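Local atomic coordinates of uronate isomerase (Bacillus halodurans C-125, PDB entry 3HK5), a protein that probably interconverts uronate sugars with their keto forms, as other uronate isomerases of the amidohydrolase superfamily do, and holds zinc in its active site. Residues M25-F30 with S138-T143; H166-L171 with P217-V222. All blocks are in the same frame, centred on the assembly; numbering follows the deposited sequence.

Contact 1 (M25-F30 with S138-T143); sequences MHTHLF and SDVVMT. With ZN (zinc ion), chain E; RAT (D-arabinaric acid), chain C.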
loop_
_atom_site.group_PDB
_atom_site.type_symbol
_atom_site.label_atom_id
_atom_site.label_comp_id
_atom_site.label_asym_id
_atom_site.label_seq_id
_atom_site.Cartn_x
_atom_site.Cartn_y
_atom_site.Cartn_z
ATOM N N MET A 25 -3.844 -39.850 -1.955
ATOM C CA MET A 25 -4.248 -39.042 -0.802
ATOM C C MET A 25 -5.165 -37.840 -0.991
ATOM O O MET A 25 -5.430 -37.097 -0.044
ATOM C CB MET A 25 -3.017 -38.673 0.048
ATOM C CG MET A 25 -1.839 -38.095 -0.708
ATOM S SD MET A 25 -2.085 -36.387 -1.156
ATOM C CE MET A 25 -2.123 -35.639 0.444
ATOM N N HIS A 26 -5.659 -37.650 -2.206
ATOM C CA HIS A 26 -6.629 -36.596 -2.468
ATOM C C HIS A 26 -7.353 -36.816 -3.781
ATOM O O HIS A 26 -6.756 -36.718 -4.852
ATOM C CB HIS A 26 -6.011 -35.196 -2.478
ATOM C CG HIS A 26 -6.989 -34.131 -2.878
ATOM N ND1 HIS A 26 -8.188 -33.946 -2.224
ATOM C CD2 HIS A 26 -6.978 -33.242 -3.899
ATOM C CE1 HIS A 26 -8.875 -32.992 -2.826
ATOM N NE2 HIS A 26 -8.165 -32.549 -3.845
ATOM N N THR A 27 -8.645 -37.125 -3.679
ATOM C CA THR A 27 -9.504 -37.341 -4.843
ATOM C C THR A 27 -10.896 -36.795 -4.533
ATOM O O THR A 27 -11.173 -36.345 -3.414
ATOM C CB THR A 27 -9.703 -38.835 -5.175
ATOM O OG1 THR A 27 -10.599 -39.411 -4.212
ATOM C CG2 THR A 27 -8.371 -39.592 -5.151
ATOM N N HIS A 28 -11.764 -36.852 -5.538
ATOM C CA HIS A 28 -13.140 -36.418 -5.416
ATOM C C HIS A 28 -14.002 -37.621 -5.798
ATOM O O HIS A 28 -15.025 -37.504 -6.484
ATOM C CB HIS A 28 -13.394 -35.220 -6.339
ATOM C CG HIS A 28 -12.606 -34.004 -5.959
ATOM N ND1 HIS A 28 -13.018 -33.124 -4.980
ATOM C CD2 HIS A 28 -11.388 -33.569 -6.364
ATOM C CE1 HIS A 28 -12.088 -32.204 -4.798
ATOM N NE2 HIS A 28 -11.090 -32.452 -5.626
ATOM N N LEU A 29 -13.551 -38.791 -5.355
ATOM C CA LEU A 29 -14.267 -40.037 -5.598
ATOM C C LEU A 29 -14.977 -40.401 -4.304
ATOM O O LEU A 29 -14.664 -39.855 -3.242
ATOM C CB LEU A 29 -13.297 -41.158 -5.988
ATOM C CG LEU A 29 -12.488 -40.914 -7.265
ATOM C CD1 LEU A 29 -11.596 -42.123 -7.546
ATOM C CD2 LEU A 29 -13.435 -40.652 -8.429
ATOM N N PHE A 30 -15.930 -41.318 -4.394
ATOM C CA PHE A 30 -16.680 -41.738 -3.220
ATOM C C PHE A 30 -16.885 -43.244 -3.194
ATOM O O PHE A 30 -16.978 -43.888 -4.246
ATOM C CB PHE A 30 -18.051 -41.055 -3.198
ATOM C CG PHE A 30 -17.986 -39.559 -3.034
ATOM C CD1 PHE A 30 -17.908 -38.987 -1.766
ATOM C CD2 PHE A 30 -18.030 -38.722 -4.149
ATOM C CE1 PHE A 30 -17.881 -37.596 -1.608
ATOM C CE2 PHE A 30 -18.002 -37.329 -4.003
ATOM C CZ PHE A 30 -17.928 -36.767 -2.725
ATOM N N SER A 138 -4.402 -48.936 -3.902
ATOM C CA SER A 138 -4.863 -49.669 -2.732
ATOM C C SER A 138 -5.790 -48.835 -1.855
ATOM O O SER A 138 -6.729 -49.362 -1.262
ATOM C CB SER A 138 -3.669 -50.111 -1.886
ATOM O OG SER A 138 -3.009 -48.984 -1.328
ATOM N N ASP A 139 -5.521 -47.537 -1.772
ATOM C CA ASP A 139 -6.319 -46.653 -0.932
ATOM C C ASP A 139 -6.663 -45.330 -1.613
ATOM O O ASP A 139 -5.808 -44.696 -2.247
ATOM C CB ASP A 139 -5.560 -46.375 0.371
ATOM C CG ASP A 139 -5.308 -47.637 1.175
ATOM O OD1 ASP A 139 -6.139 -47.971 2.055
ATOM O OD2 ASP A 139 -4.284 -48.307 0.913
ATOM N N VAL A 140 -7.918 -44.915 -1.456
ATOM C CA VAL A 140 -8.403 -43.668 -2.025
ATOM C C VAL A 140 -8.866 -42.752 -0.898
ATOM O O VAL A 140 -9.630 -43.170 -0.020
ATOM C CB VAL A 140 -9.598 -43.912 -2.975
ATOM C CG1 VAL A 140 -10.150 -42.594 -3.460
ATOM C CG2 VAL A 140 -9.161 -44.778 -4.154
ATOM N N VAL A 141 -8.378 -41.516 -0.899
ATOM C CA VAL A 141 -8.786 -40.552 0.108
ATOM C C VAL A 141 -9.855 -39.669 -0.550
ATOM O O VAL A 141 -9.620 -39.071 -1.598
ATOM C CB VAL A 141 -7.598 -39.684 0.574
ATOM C CG1 VAL A 141 -8.098 -38.558 1.495
ATOM C CG2 VAL A 141 -6.573 -40.558 1.308
ATOM N N MET A 142 -11.033 -39.623 0.062
ATOM C CA MET A 142 -12.153 -38.847 -0.449
ATOM C C MET A 142 -12.054 -37.407 0.025
ATOM O O MET A 142 -11.193 -37.066 0.833
ATOM C CB MET A 142 -13.494 -39.410 0.075
ATOM C CG MET A 142 -13.812 -40.871 -0.245
ATOM S SD MET A 142 -15.449 -41.419 0.403
ATOM C CE MET A 142 -15.067 -41.615 2.079
ATOM N N THR A 143 -12.946 -36.578 -0.506
ATOM C CA THR A 143 -13.081 -35.185 -0.109
ATOM C C THR A 143 -14.543 -35.181 0.372
ATOM O O THR A 143 -15.474 -35.308 -0.435
ATOM C CB THR A 143 -12.924 -34.201 -1.296
ATOM O OG1 THR A 143 -11.562 -34.193 -1.741
ATOM C CG2 THR A 143 -13.293 -32.778 -0.862
HETATM ZN ZN ZN E . -9.283 -31.552 -5.429
HETATM O O1A RAT C . -10.399 -27.498 -4.611
HETATM C C1 RAT C . -10.053 -28.631 -5.038
HETATM O O1B RAT C . -9.926 -29.663 -4.343
HETATM C C2 RAT C . -9.762 -28.753 -6.533
HETATM O O2 RAT C . -8.940 -29.920 -6.755
HETATM C C3 RAT C . -11.065 -28.856 -7.359
HETATM O O3 RAT C . -11.698 -30.123 -7.119
HETATM C C4 RAT C . -10.840 -28.694 -8.892
HETATM O O4 RAT C . -12.067 -28.373 -9.547
HETATM C C5 RAT C . -10.262 -29.965 -9.556
HETATM O O5A RAT C . -11.006 -30.630 -10.301
HETATM O O5B RAT C . -9.055 -30.245 -9.299
HETATM O O HOH W 1 -9.142 -35.110 0.161
HETATM O O HOH W 2 -14.631 -37.162 -2.582
#
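Thr27 and Thr143 lock the His-X-His metal motif of the amidohydrolase (beta/alpha)8 barrel, His26-Thr27-His28 after strand 22-24, to the end of the neighbouring strand 137-141. The side chains of His26 and His28 leave the backbone away from the strand, but their rings come back toward Thr143 and converge on the zinc ion through NE2, at 2.2 Å for His26 and 2.0 Å for His28; Asp355 and two oxygens of D-arabinaric acid, O1B and O2, complete the site. Thr143 meets both imidazoles, in different ways: its OG1 lies at the edge of the His26 ring, near its plane, but over one face of His28. Thr143 OG1 donates to Thr27 O (2.8 Å), tilted 29° from the carbonyl plane, tying the residue between the two metal ligands to Thr143. Thr27, its OG1 placed between N and the carbonyl carbon (chi1 74°), sends that hydroxyl to Val141 O from above the carbonyl plane and accepts from Leu29 N, an ST turn. Farther out, the Met142 sulfur approaches Phe30 obliquely, 63° off the ring normal, in a Met-aromatic contact. His26 ND1 donates to a water at 2.8 Å, which in turn donates to Met142 O and Thr143 OG1.

Contact 2 (H166-L171 with P217-V222); sequences HAALRL and PVYMAV. With RAT (D-arabinaric acid), chain C.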
loop_
_atom_site.group_PDB
_atom_site.type_symbol
_atom_site.label_atom_id
_atom_site.label_comp_id
_atom_site.label_asym_id
_atom_site.label_seq_id
_atom_site.Cartn_x
_atom_site.Cartn_y
_atom_site.Cartn_z
ATOM N N HIS A 166 -10.986 -43.632 2.293
ATOM C CA HIS A 166 -10.785 -42.898 3.536
ATOM C C HIS A 166 -11.378 -41.502 3.468
ATOM O O HIS A 166 -11.392 -40.861 2.418
ATOM C CB HIS A 166 -9.292 -42.814 3.863
ATOM C CG HIS A 166 -8.638 -44.153 3.968
ATOM N ND1 HIS A 166 -8.150 -44.830 2.871
ATOM C CD2 HIS A 166 -8.480 -44.986 5.023
ATOM C CE1 HIS A 166 -7.723 -46.021 3.245
ATOM N NE2 HIS A 166 -7.913 -46.142 4.546
ATOM N N ALA A 167 -11.852 -41.027 4.610
ATOM C CA ALA A 167 -12.460 -39.711 4.680
ATOM C C ALA A 167 -11.462 -38.597 4.967
ATOM O O ALA A 167 -10.423 -38.810 5.599
ATOM C CB ALA A 167 -13.557 -39.706 5.745
ATOM N N ALA A 168 -11.797 -37.412 4.474
ATOM C CA ALA A 168 -11.015 -36.204 4.682
ATOM C C ALA A 168 -12.080 -35.118 4.860
ATOM O O ALA A 168 -12.937 -34.921 3.989
ATOM C CB ALA A 168 -10.126 -35.906 3.466
ATOM N N LEU A 169 -12.035 -34.433 5.996
ATOM C CA LEU A 169 -13.009 -33.396 6.314
ATOM C C LEU A 169 -12.721 -32.071 5.608
ATOM O O LEU A 169 -11.831 -31.329 6.022
ATOM C CB LEU A 169 -13.045 -33.193 7.837
ATOM C CG LEU A 169 -13.989 -32.135 8.412
ATOM C CD1 LEU A 169 -15.435 -32.427 8.002
ATOM C CD2 LEU A 169 -13.852 -32.128 9.920
ATOM N N ARG A 170 -13.472 -31.782 4.542
ATOM C CA ARG A 170 -13.296 -30.546 3.779
ATOM C C ARG A 170 -14.064 -29.419 4.471
ATOM O O ARG A 170 -15.245 -29.569 4.788
ATOM C CB ARG A 170 -13.791 -30.731 2.338
ATOM C CG ARG A 170 -13.679 -29.472 1.474
ATOM C CD ARG A 170 -12.232 -28.982 1.337
ATOM N NE ARG A 170 -11.534 -29.711 0.290
ATOM C CZ ARG A 170 -11.199 -29.210 -0.899
ATOM N NH1 ARG A 170 -11.479 -27.951 -1.216
ATOM N NH2 ARG A 170 -10.616 -29.994 -1.794
ATOM N N LEU A 171 -13.400 -28.286 4.684
ATOM C CA LEU A 171 -14.014 -27.175 5.403
ATOM C C LEU A 171 -14.139 -25.819 4.698
ATOM O O LEU A 171 -14.344 -24.797 5.362
ATOM C CB LEU A 171 -13.259 -26.991 6.724
ATOM C CG LEU A 171 -13.222 -28.257 7.596
ATOM C CD1 LEU A 171 -12.212 -28.091 8.716
ATOM C CD2 LEU A 171 -14.618 -28.541 8.152
ATOM N N PRO A 217 -11.594 -38.841 9.792
ATOM C CA PRO A 217 -10.784 -38.369 8.668
ATOM C C PRO A 217 -9.285 -38.507 8.868
ATOM O O PRO A 217 -8.780 -38.423 9.994
ATOM C CB PRO A 217 -11.204 -36.918 8.549
ATOM C CG PRO A 217 -11.329 -36.525 9.976
ATOM C CD PRO A 217 -12.088 -37.701 10.586
ATOM N N VAL A 218 -8.572 -38.717 7.768
ATOM C CA VAL A 218 -7.121 -38.831 7.840
ATOM C C VAL A 218 -6.535 -37.424 7.992
ATOM O O VAL A 218 -5.404 -37.259 8.442
ATOM C CB VAL A 218 -6.560 -39.541 6.592
ATOM C CG1 VAL A 218 -7.025 -40.991 6.598
ATOM C CG2 VAL A 218 -7.041 -38.847 5.319
ATOM N N TYR A 219 -7.321 -36.414 7.618
ATOM C CA TYR A 219 -6.919 -35.013 7.763
ATOM C C TYR A 219 -8.082 -34.056 7.463
ATOM O O TYR A 219 -9.084 -34.462 6.883
ATOM C CB TYR A 219 -5.715 -34.692 6.857
ATOM C CG TYR A 219 -5.967 -34.795 5.365
ATOM C CD1 TYR A 219 -6.752 -33.852 4.704
ATOM C CD2 TYR A 219 -5.403 -35.825 4.614
ATOM C CE1 TYR A 219 -6.970 -33.926 3.331
ATOM C CE2 TYR A 219 -5.616 -35.912 3.236
ATOM C CZ TYR A 219 -6.399 -34.959 2.606
ATOM O OH TYR A 219 -6.618 -35.028 1.254
ATOM N N MET A 220 -7.969 -32.809 7.911
ATOM C CA MET A 220 -8.990 -31.800 7.641
ATOM C C MET A 220 -8.372 -30.970 6.517
ATOM O O MET A 220 -7.166 -30.721 6.532
ATOM C CB MET A 220 -9.260 -30.922 8.877
ATOM C CG MET A 220 -10.094 -31.590 9.984
ATOM S SD MET A 220 -10.344 -30.525 11.455
ATOM C CE MET A 220 -8.797 -30.719 12.275
ATOM N N ALA A 221 -9.178 -30.539 5.550
ATOM C CA ALA A 221 -8.638 -29.790 4.418
ATOM C C ALA A 221 -9.440 -28.570 4.003
ATOM O O ALA A 221 -10.624 -28.454 4.316
ATOM C CB ALA A 221 -8.487 -30.725 3.224
ATOM N N VAL A 222 -8.776 -27.671 3.278
ATOM C CA VAL A 222 -9.396 -26.448 2.769
ATOM C C VAL A 222 -8.604 -25.914 1.572
ATOM O O VAL A 222 -7.376 -26.055 1.526
ATOM C CB VAL A 222 -9.429 -25.328 3.850
ATOM C CG1 VAL A 222 -8.005 -24.848 4.156
ATOM C CG2 VAL A 222 -10.280 -24.148 3.361
HETATM O O1A RAT C . -10.399 -27.498 -4.611
HETATM C C1 RAT C . -10.053 -28.631 -5.038
HETATM O O1B RAT C . -9.926 -29.663 -4.343
HETATM C C2 RAT C . -9.762 -28.753 -6.533
HETATM O O2 RAT C . -8.940 -29.920 -6.755
HETATM C C3 RAT C . -11.065 -28.856 -7.359
HETATM O O3 RAT C . -11.698 -30.123 -7.119
HETATM C C4 RAT C . -10.840 -28.694 -8.892
HETATM O O4 RAT C . -12.067 -28.373 -9.547
HETATM C C5 RAT C . -10.262 -29.965 -9.556
HETATM O O5A RAT C . -11.006 -30.630 -10.301
HETATM O O5B RAT C . -9.055 -30.245 -9.299
#
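Arg170 leaves its strand with CG anti to the backbone N (chi1 178°); the bend at chi2 brings CD to 3.4 Å from Ala221 O, and a second bend at chi3 turns the guanidinium toward the bound D-arabinaric acid. Tyr219 starts differently: chi1 of 64° sets CG between N and the carbonyl carbon, and the ring lies with one face against Ala168, whose CB forms a CH-pi contact, 4.1 Å from the ring centroid and 26° off its normal. The phenol OH is satisfied by Met25 O. The backbones that carry these side chains pair as parallel strands of the (beta/alpha)8 barrel, 169-170 beside 220-224, with Leu169 bridging to Met220 and Arg170 to Ala221. Ala221 N donates to Leu169 O at 2.8 Å, and Leu171 N donates to Ala221 O at 2.8 Å, so Ala221 bonds through both N and O to the residues flanking Arg170, as in parallel pairing. On the face carrying Leu169 and Met220 the two side chains lie side by side and point the same way, CD2 of Leu169 meeting CG of Met220 at 3.8 Å; helix 198-215 packs against Leu169 there. On the other face, Arg170 NH2 donates to O1B of the ligand at 2.7 Å, near the guanidinium plane, although the placement of NH2 is less sure; NH1 forms a salt bridge with Asp172.

Overall arrangement
From the N terminus, strand 22-24 runs into the loop 25-30, and contact 1 closes a largely helical excursion of 107 residues by bringing that loop beside the end of strand 137-141. The chain then passes through helix 149-156 to 166-171, where contact 2 opens; its 45 intervening residues, mostly helix and including helix 198-215, return to 217-222. The two closures are therefore in series, neither nesting nor crossing. Their centres are 10 Å apart, and they meet directly: Met142 N lies 2.7 Å from His166 O, a probable hydrogen bond. Successive barrel strands are thus tied together, and both contacts reach the same D-arabinaric acid.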